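Local coordinates for protein guanine nucleotide exchange factor SRM1 (Saccharomyces cerevisiae, PDB 3OF7) that promotes the exchange of GDP for GTP on the small GTPases GSP1 and GSP2, binds chromatin and controls RNA metabolism and nuclear transport, at residues A[152-157]-A[209-214]; A[261-266]-A[316-321]; A[340-345]-A[401-406]; A[381-386]-A[437-442]. One frame throughout, in Å; residues are numbered along the deposited sequence. Where two conformers were deposited one is given.

Contact 1: residues A[152-157]-A[209-214]; sequences QLAATD and LAPGKD
The side-chain amide of Gln152 lies against the backbone of Leu209 and holds it by two bonds. OE1 accepts from Leu209 N at 2.9 Å, while NE2 donates to Leu209 O at 3.1 Å, meeting that oxygen from above its carbonyl plane. With CG anti to the backbone N (chi1 -167°) and the chain extended beyond it, the amide reaches across strands whose short segments come within 6.4 Å, axis to axis. A leucine here would keep the bulk but would probably leave both polar atoms of Leu209 without these partners. Next along, the packing is apolar and close: Ala154 CB touches Leu209 CD1 at 3.7 Å and also Pro211 CG, a small methyl suiting the space between two larger residues. Buried Thr156 sets CG2 against Pro211, while its OG1 accepts from the backbone N atoms of Asn158 and Met159 just after.

Beyond Thr156 the character changes: Asp157, Gly212 and Lys213 are partly exposed, and one water accepts from Thr156 OG1 and donates to Asp214 OD1, which also takes Arg176 N. Asp157 N donates to Lys213 O at 2.9 Å, and Asp157 OD2 forms a salt bridge with Lys213 NZ, though the lysine has two conformers and the bridge may be part-time. Nearly parallel strands, joined by side chains and waters instead of sheet hydrogen bonds, are what adjacent blades of an RCC1-type beta-propeller present at their inner edges.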
# COMPACT_ATOMS: atom_id res chain seq x y z
N GLN A 152 -1.46 -13.31 2.13
CA GLN A 152 -1.27 -11.89 1.79
C GLN A 152 -1.17 -11.68 0.28
O GLN A 152 -0.53 -12.47 -0.42
CB GLN A 152 -0.03 -11.30 2.47
CG GLN A 152 0.02 -9.76 2.38
CD GLN A 152 1.34 -9.15 2.82
OE1 GLN A 152 2.19 -9.80 3.43
NE2 GLN A 152 1.52 -7.86 2.50
N LEU A 153 -1.80 -10.61 -0.20
CA LEU A 153 -1.66 -10.17 -1.58
C LEU A 153 -0.81 -8.90 -1.62
O LEU A 153 -0.74 -8.17 -0.64
CB LEU A 153 -3.03 -9.95 -2.23
CG LEU A 153 -3.90 -11.19 -2.47
CD1 LEU A 153 -5.30 -10.79 -2.91
CD2 LEU A 153 -3.27 -12.10 -3.52
N ALA A 154 -0.14 -8.65 -2.74
CA ALA A 154 0.62 -7.41 -2.92
C ALA A 154 0.60 -7.00 -4.37
O ALA A 154 0.70 -7.84 -5.28
CB ALA A 154 2.04 -7.56 -2.42
N ALA A 155 0.46 -5.70 -4.60
CA ALA A 155 0.39 -5.19 -5.96
C ALA A 155 1.25 -3.94 -6.03
O ALA A 155 1.11 -3.03 -5.19
CB ALA A 155 -1.07 -4.88 -6.34
N THR A 156 2.14 -3.92 -7.02
CA THR A 156 2.92 -2.74 -7.36
C THR A 156 2.18 -2.01 -8.49
O THR A 156 0.99 -2.25 -8.71
CB THR A 156 4.35 -3.10 -7.81
OG1 THR A 156 4.29 -3.79 -9.07
CG2 THR A 156 5.06 -3.97 -6.77
N ASP A 157 2.86 -1.14 -9.21
CA ASP A 157 2.25 -0.50 -10.38
C ASP A 157 1.91 -1.55 -11.45
O ASP A 157 0.81 -1.52 -12.01
CB ASP A 157 3.17 0.57 -10.98
CG ASP A 157 2.99 1.93 -10.34
OD1 ASP A 157 2.53 2.03 -9.17
OD2 ASP A 157 3.35 2.92 -11.01
N LEU A 209 4.96 -9.45 2.77
CA LEU A 209 5.29 -8.73 1.53
C LEU A 209 5.20 -7.23 1.75
O LEU A 209 4.45 -6.77 2.61
CB LEU A 209 4.33 -9.14 0.41
CG LEU A 209 4.00 -10.62 0.22
CD1 LEU A 209 2.91 -10.80 -0.83
CD2 LEU A 209 5.24 -11.42 -0.19
N ALA A 210 5.98 -6.47 0.98
CA ALA A 210 5.81 -5.00 0.94
C ALA A 210 6.05 -4.48 -0.49
O ALA A 210 7.20 -4.39 -0.93
CB ALA A 210 6.75 -4.31 1.93
N PRO A 211 4.96 -4.16 -1.22
CA PRO A 211 5.08 -3.68 -2.60
C PRO A 211 5.44 -2.21 -2.72
O PRO A 211 4.95 -1.37 -1.95
CB PRO A 211 3.69 -3.92 -3.18
CG PRO A 211 2.76 -3.84 -2.00
CD PRO A 211 3.55 -4.37 -0.83
N GLY A 212 6.30 -1.89 -3.67
CA GLY A 212 6.55 -0.49 -4.01
C GLY A 212 5.91 -0.15 -5.33
O GLY A 212 4.86 -0.70 -5.68
N LYS A 213 6.54 0.75 -6.08
CA LYS A 213 6.07 1.10 -7.42
C LYS A 213 6.53 0.07 -8.45
O LYS A 213 5.72 -0.46 -9.21
CB LYS A 213 6.57 2.49 -7.82
CG LYS A 213 6.23 2.91 -9.24
CD LYS A 213 6.96 4.20 -9.63
CE LYS A 213 6.60 4.62 -11.05
NZ LYS A 213 5.22 5.17 -11.15
N ASP A 214 7.83 -0.20 -8.49
CA ASP A 214 8.38 -1.19 -9.42
C ASP A 214 9.44 -2.08 -8.75
O ASP A 214 10.44 -2.46 -9.37
CB ASP A 214 8.91 -0.52 -10.69
CG ASP A 214 7.81 -0.19 -11.68
OD1 ASP A 214 7.09 -1.11 -12.13
OD2 ASP A 214 7.67 1.01 -12.04
O HOH W 1 2.01 -0.67 -4.10
O HOH W 2 5.85 -3.42 -11.09
O HOH W 3 2.32 1.03 -6.56

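Contact 2: residues A[261-266]-A[316-321]; sequences YIASGE and RSIAAG
Tyr261 OH accepts a hydrogen bond from Ile318 N at 2.9 Å, nearly straight at 161°. The two strands are the innermost of successive blades of the RCC1 beta-propeller; their short axes come no closer than 6.3 Å, too far for ordinary sheet pairing, and one way to span the gap is a long side chain with a polar tip. Tyrosine suits this: with CG anti to the backbone N (chi1 173°), its ring extends across and places the hydroxyl by the neighbouring backbone. The second strong bond lies at the other end, where Glu266 N donates to Gly321 O at 3.0 Å. Between them a water accepts from Ala320 N and lies within hydrogen-bonding distance of Ser264 O, between main-chain groups that do not pair directly.

Outward from these bonds, Ile318 is the apolar partner of both Tyr261 and Ala263. Its CD1 lies at the edge of the tyrosine ring, in plane, 3.9 Å from CE2, and its CB meets Ala263 CB at 3.7 Å. Alanine fits here; a larger side chain would probably crowd the isoleucine. Before Ile318, Arg316 and Ser317 both face Leu328 in a classic beta bulge, the setting in which Ser317 CB comes to lie by Tyr261 OH. Gly265 has no room for a beta carbon, which would strike both Gly321 O and Ala320 CB. Even without one the fit is tight, with Ala320 CB only 3.5 Å from Gly265 CA.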
# COMPACT_ATOMS: atom_id res chain seq x y z
N TYR A 261 9.12 -6.44 10.63
CA TYR A 261 8.08 -5.80 9.83
C TYR A 261 8.70 -4.99 8.71
O TYR A 261 9.65 -4.25 8.92
CB TYR A 261 7.21 -4.90 10.72
CG TYR A 261 6.19 -4.05 9.99
CD1 TYR A 261 4.96 -4.58 9.59
CD2 TYR A 261 6.44 -2.71 9.72
CE1 TYR A 261 4.01 -3.79 8.93
CE2 TYR A 261 5.51 -1.91 9.05
CZ TYR A 261 4.29 -2.46 8.67
OH TYR A 261 3.37 -1.68 8.01
N ILE A 262 8.13 -5.13 7.52
CA ILE A 262 8.57 -4.33 6.36
C ILE A 262 7.40 -3.54 5.78
O ILE A 262 6.25 -3.97 5.84
CB ILE A 262 9.23 -5.20 5.27
CG1 ILE A 262 8.35 -6.39 4.90
CG2 ILE A 262 10.64 -5.68 5.71
CD1 ILE A 262 8.75 -7.09 3.60
N ALA A 263 7.71 -2.37 5.23
CA ALA A 263 6.73 -1.56 4.52
C ALA A 263 7.48 -0.83 3.43
O ALA A 263 8.70 -0.63 3.54
CB ALA A 263 6.05 -0.58 5.46
N SER A 264 6.76 -0.41 2.39
CA SER A 264 7.39 0.25 1.26
C SER A 264 6.54 1.38 0.73
O SER A 264 5.31 1.25 0.63
CB SER A 264 7.67 -0.78 0.16
OG SER A 264 8.46 -0.20 -0.86
N GLY A 265 7.18 2.51 0.42
CA GLY A 265 6.61 3.52 -0.46
C GLY A 265 6.93 3.15 -1.91
O GLY A 265 7.31 2.01 -2.19
N GLU A 266 6.79 4.11 -2.82
CA GLU A 266 7.02 3.81 -4.23
C GLU A 266 8.48 3.43 -4.51
O GLU A 266 8.75 2.37 -5.10
CB GLU A 266 6.55 4.97 -5.12
CG GLU A 266 5.03 5.11 -5.10
CD GLU A 266 4.47 5.96 -6.22
OE1 GLU A 266 5.23 6.41 -7.11
OE2 GLU A 266 3.24 6.16 -6.22
N ARG A 316 3.10 0.38 14.96
CA ARG A 316 2.06 -0.57 14.59
C ARG A 316 2.15 -0.90 13.10
O ARG A 316 2.21 -2.07 12.70
CB ARG A 316 0.69 -0.01 14.95
CG ARG A 316 -0.51 -0.87 14.58
CD ARG A 316 -1.71 -0.29 15.30
NE ARG A 316 -3.01 -0.72 14.80
CZ ARG A 316 -3.62 -1.85 15.15
NH1 ARG A 316 -3.04 -2.69 16.00
NH2 ARG A 316 -4.82 -2.13 14.66
N SER A 317 2.18 0.14 12.26
CA SER A 317 2.23 -0.05 10.82
C SER A 317 2.71 1.22 10.13
O SER A 317 2.75 2.30 10.73
CB SER A 317 0.86 -0.46 10.27
OG SER A 317 -0.10 0.55 10.52
N ILE A 318 3.07 1.07 8.87
CA ILE A 318 3.55 2.19 8.07
C ILE A 318 2.88 2.13 6.70
O ILE A 318 2.66 1.05 6.17
CB ILE A 318 5.09 2.10 7.89
CG1 ILE A 318 5.81 2.15 9.25
CG2 ILE A 318 5.60 3.22 6.98
CD1 ILE A 318 7.22 1.62 9.19
N ALA A 319 2.53 3.28 6.16
CA ALA A 319 2.09 3.37 4.78
C ALA A 319 2.88 4.49 4.13
O ALA A 319 3.17 5.50 4.78
CB ALA A 319 0.59 3.66 4.70
N ALA A 320 3.23 4.33 2.86
CA ALA A 320 3.99 5.39 2.18
C ALA A 320 3.63 5.50 0.70
O ALA A 320 3.33 4.49 0.06
CB ALA A 320 5.51 5.17 2.37
N GLY A 321 3.67 6.72 0.18
CA GLY A 321 3.38 6.97 -1.23
C GLY A 321 4.62 7.26 -2.04
O GLY A 321 5.68 6.69 -1.77
O HOH W 4 2.45 1.78 1.89
O HOH W 5 3.15 1.85 -0.29

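Contact 3: residues A[340-345]-A[401-406]; sequences LDMFEV and WGFGET
Met342 runs beside Phe403, the two side chains pointing the same way. Met342 CB sits 4.0 Å from Phe403 CB; CG then draws nearer, to 3.6 Å from Phe403 CD2. SD lies over one face of the ring, 3.8 Å from its centroid and 31° off the normal, a Met-aromatic contact. A bend at chi3 (-101°) then turns CE away, leaving SD as the atom over the face. A flexible, polarisable thioether suits an aromatic face, while Glu405 N lies over the other.

Behind this pair the link is polar. Trp401 turns the edge of its indole to the loop, with CG between the backbone N and the carbonyl carbon (chi1 67°). NE1 gives a weak, bent bond to Glu344 O at 2.9 Å, and Phe343 O lies in the plane of the ring near CD1. A water donates to both Glu344 O and Trp401 O. A phenylalanine in place of Trp401 would probably cost Glu344 O its indole donor, leaving that water as the link to the strand's backbone. Gly402 has backbone angles that call for glycine, letting the chain pass close to Met342 O.

The turn is braced: Glu344 OE1 accepts from Met342 N at 2.8 Å, and OE2 is bonded to His387 ND1. The chemistry implies a loop of one propeller blade held to a strand of the next by face packing and modest polar contacts.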
# COMPACT_ATOMS: atom_id res chain seq x y z
N LEU A 340 5.08 18.32 0.88
CA LEU A 340 4.04 19.23 1.34
C LEU A 340 3.29 19.92 0.18
O LEU A 340 2.22 20.52 0.39
CB LEU A 340 4.69 20.28 2.25
CG LEU A 340 3.94 21.20 3.21
CD1 LEU A 340 3.07 20.41 4.17
CD2 LEU A 340 4.97 22.03 3.98
N ASP A 341 3.84 19.82 -1.04
CA ASP A 341 3.29 20.53 -2.21
C ASP A 341 1.82 20.21 -2.47
O ASP A 341 1.04 21.09 -2.88
CB ASP A 341 4.09 20.21 -3.49
CG ASP A 341 5.54 20.65 -3.40
OD1 ASP A 341 5.81 21.78 -2.92
OD2 ASP A 341 6.43 19.86 -3.80
N MET A 342 1.43 18.96 -2.24
CA MET A 342 0.04 18.54 -2.42
C MET A 342 -0.58 18.13 -1.09
O MET A 342 -1.49 17.30 -1.04
CB MET A 342 -0.07 17.41 -3.46
CG MET A 342 0.30 17.83 -4.89
SD MET A 342 0.53 16.49 -6.09
CE MET A 342 2.32 16.38 -6.16
N PHE A 343 -0.05 18.72 -0.01
CA PHE A 343 -0.52 18.46 1.35
C PHE A 343 -0.40 16.99 1.75
O PHE A 343 -1.16 16.51 2.60
CB PHE A 343 -1.97 18.92 1.55
CG PHE A 343 -2.17 20.43 1.45
CD1 PHE A 343 -1.18 21.32 1.86
CD2 PHE A 343 -3.39 20.93 1.00
CE1 PHE A 343 -1.38 22.72 1.78
CE2 PHE A 343 -3.61 22.33 0.92
CZ PHE A 343 -2.59 23.21 1.32
N GLU A 344 0.56 16.27 1.15
CA GLU A 344 0.69 14.83 1.37
C GLU A 344 0.83 14.49 2.84
O GLU A 344 0.23 13.52 3.31
CB GLU A 344 1.86 14.23 0.56
CG GLU A 344 1.69 14.30 -0.95
CD GLU A 344 2.33 15.54 -1.60
OE1 GLU A 344 2.33 16.63 -0.98
OE2 GLU A 344 2.81 15.41 -2.75
N VAL A 345 1.61 15.29 3.57
CA VAL A 345 1.90 15.01 4.98
C VAL A 345 0.76 15.37 5.95
O VAL A 345 0.76 14.93 7.11
CB VAL A 345 3.25 15.63 5.45
CG1 VAL A 345 4.41 14.94 4.73
CG2 VAL A 345 3.27 17.14 5.20
N TRP A 401 -6.78 12.82 3.01
CA TRP A 401 -6.13 14.09 2.74
C TRP A 401 -5.10 13.93 1.62
O TRP A 401 -4.77 12.81 1.21
CB TRP A 401 -5.45 14.65 4.00
CG TRP A 401 -4.26 13.86 4.52
CD1 TRP A 401 -2.94 14.17 4.35
CD2 TRP A 401 -4.29 12.67 5.31
NE1 TRP A 401 -2.14 13.25 4.99
CE2 TRP A 401 -2.95 12.31 5.58
CE3 TRP A 401 -5.32 11.85 5.82
CZ2 TRP A 401 -2.60 11.18 6.34
CZ3 TRP A 401 -4.98 10.73 6.57
CH2 TRP A 401 -3.63 10.40 6.83
N GLY A 402 -4.62 15.07 1.13
CA GLY A 402 -3.61 15.08 0.09
C GLY A 402 -4.13 15.62 -1.23
O GLY A 402 -5.03 16.45 -1.26
N PHE A 403 -3.53 15.14 -2.31
CA PHE A 403 -3.83 15.59 -3.66
C PHE A 403 -5.30 15.36 -4.00
O PHE A 403 -5.81 14.25 -3.84
CB PHE A 403 -2.92 14.84 -4.63
CG PHE A 403 -2.99 15.34 -6.06
CD1 PHE A 403 -3.20 14.45 -7.10
CD2 PHE A 403 -2.82 16.69 -6.35
CE1 PHE A 403 -3.24 14.90 -8.43
CE2 PHE A 403 -2.84 17.15 -7.67
CZ PHE A 403 -3.06 16.25 -8.71
N GLY A 404 -5.98 16.41 -4.45
CA GLY A 404 -7.43 16.35 -4.65
C GLY A 404 -7.93 16.24 -6.08
O GLY A 404 -9.10 15.91 -6.30
N GLU A 405 -7.06 16.52 -7.04
CA GLU A 405 -7.47 16.62 -8.45
C GLU A 405 -8.09 15.34 -9.04
O GLU A 405 -8.91 15.40 -9.96
CB GLU A 405 -6.28 17.10 -9.28
CG GLU A 405 -6.53 17.33 -10.75
CD GLU A 405 -5.29 17.87 -11.43
OE1 GLU A 405 -4.85 18.98 -11.05
OE2 GLU A 405 -4.74 17.19 -12.32
N THR A 406 -7.72 14.18 -8.53
CA THR A 406 -8.27 12.93 -9.06
C THR A 406 -9.40 12.37 -8.18
O THR A 406 -9.92 11.28 -8.46
CB THR A 406 -7.19 11.86 -9.28
OG1 THR A 406 -6.33 11.81 -8.14
CG2 THR A 406 -6.36 12.20 -10.54
O HOH W 6 -1.68 12.33 1.72

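Contact 4: residues A[381-386]-A[437-442]; sequences SVAAGS and VGCGGQ
Val437 and Ala383 meet where the inner strands of two neighbouring blades of the RCC1 beta-propeller run side by side, the second in the blade that also contains strands 30-34 and 56-58 from near the start of the chain. Val437 has CG1 anti to its carbonyl carbon (chi1 -72°), which leaves CG2 to face across and touch Ala383 CB at 3.8 Å. The same methyl lies near Ser381 OG, and a water joins that hydroxyl to Val437 N.

Cys439 also has its branch beside the backbone N (chi1 -57°). This sends SG back along the strand to Ala383 CB, 3.9 Å away, so the alanine methyl touches both valine and cysteine; a small side chain suits this buried spot, where Cys439 CB is already 3.2 Å from Gly385 N. Gly385 suits the place, since a beta carbon would collide with Gly440 O.

Beyond it, Ser386 N gives a weak bond to Gly440 O, which His388 NE2 also meets. Ser386 OG, beside the backbone N (chi1 -67°), is hydrogen-bonded to Glu266 OE2 of an earlier blade and lies 3.5 Å from Gly441 CA.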
# COMPACT_ATOMS: atom_id res chain seq x y z
N SER A 381 -5.59 2.04 11.38
CA SER A 381 -4.87 1.64 10.16
C SER A 381 -4.72 2.84 9.23
O SER A 381 -5.44 3.83 9.35
CB SER A 381 -5.57 0.48 9.43
OG SER A 381 -6.80 0.90 8.84
N VAL A 382 -3.78 2.74 8.30
CA VAL A 382 -3.49 3.83 7.38
C VAL A 382 -3.07 3.25 6.02
O VAL A 382 -2.50 2.16 5.96
CB VAL A 382 -2.40 4.78 7.98
CG1 VAL A 382 -1.07 4.05 8.22
CG2 VAL A 382 -2.20 6.04 7.14
N ALA A 383 -3.37 3.98 4.95
CA ALA A 383 -2.94 3.60 3.61
C ALA A 383 -2.55 4.87 2.87
O ALA A 383 -3.05 5.95 3.16
CB ALA A 383 -4.05 2.88 2.87
N ALA A 384 -1.66 4.72 1.89
CA ALA A 384 -1.17 5.86 1.11
C ALA A 384 -1.08 5.47 -0.34
O ALA A 384 -0.63 4.36 -0.67
CB ALA A 384 0.20 6.29 1.63
N GLY A 385 -1.53 6.37 -1.21
CA GLY A 385 -1.36 6.24 -2.66
C GLY A 385 -0.27 7.21 -3.07
O GLY A 385 0.48 7.67 -2.22
N SER A 386 -0.19 7.57 -4.35
CA SER A 386 0.96 8.36 -4.81
C SER A 386 1.10 9.68 -4.05
O SER A 386 2.19 10.00 -3.54
CB SER A 386 0.90 8.60 -6.32
OG SER A 386 1.07 7.37 -7.01
N VAL A 437 -8.34 -0.43 4.29
CA VAL A 437 -8.21 0.62 3.27
C VAL A 437 -6.94 0.40 2.46
O VAL A 437 -5.98 -0.17 2.97
CB VAL A 437 -8.15 2.04 3.87
CG1 VAL A 437 -9.53 2.46 4.39
CG2 VAL A 437 -7.09 2.15 4.97
N GLY A 438 -6.96 0.85 1.21
CA GLY A 438 -5.79 0.76 0.32
C GLY A 438 -5.89 1.88 -0.70
O GLY A 438 -6.99 2.37 -0.96
N CYS A 439 -4.76 2.28 -1.25
CA CYS A 439 -4.74 3.42 -2.18
C CYS A 439 -3.78 3.15 -3.32
O CYS A 439 -2.76 2.48 -3.13
CB CYS A 439 -4.27 4.70 -1.46
SG CYS A 439 -5.24 5.18 -0.02
N GLY A 440 -4.13 3.66 -4.49
CA GLY A 440 -3.29 3.53 -5.69
C GLY A 440 -2.87 4.89 -6.20
O GLY A 440 -2.85 5.87 -5.44
N GLY A 441 -2.53 4.95 -7.48
CA GLY A 441 -2.05 6.20 -8.07
C GLY A 441 -3.08 7.32 -8.02
O GLY A 441 -2.76 8.45 -7.64
N GLN A 442 -4.31 6.99 -8.40
CA GLN A 442 -5.37 7.99 -8.57
C GLN A 442 -6.71 7.58 -7.96
O GLN A 442 -7.75 8.14 -8.30
CB GLN A 442 -5.58 8.30 -10.07
CG GLN A 442 -4.33 8.78 -10.81
CD GLN A 442 -4.64 9.28 -12.23
OE1 GLN A 442 -5.73 9.08 -12.75
NE2 GLN A 442 -3.66 9.94 -12.84
O HOH W 7 -6.40 -1.11 6.35
O HOH W 8 -3.87 -0.50 5.71

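Contacts 1, 2 and 4 are three blade-to-blade joints around the central shaft of one propeller, their centres 6 to 7 Å from the centre of the chain. Contact 2 is 11 Å from each of the other two, which are 12 Å apart, centre to centre, and it alone touches both. It meets contact 1 through Lys213 N and Glu266 O, 2.9 Å apart, and contact 4 through Glu266 OE2 and Ser386 OG, 2.6 Å apart, so Glu266 connects three joints. Contact 3 lies further out, about 17 Å from the chain centre, and shares a sheet with contact 4, which it touches where Thr406 CG2 packs on Gln442 CD. Contacts 1 and 3 do not touch.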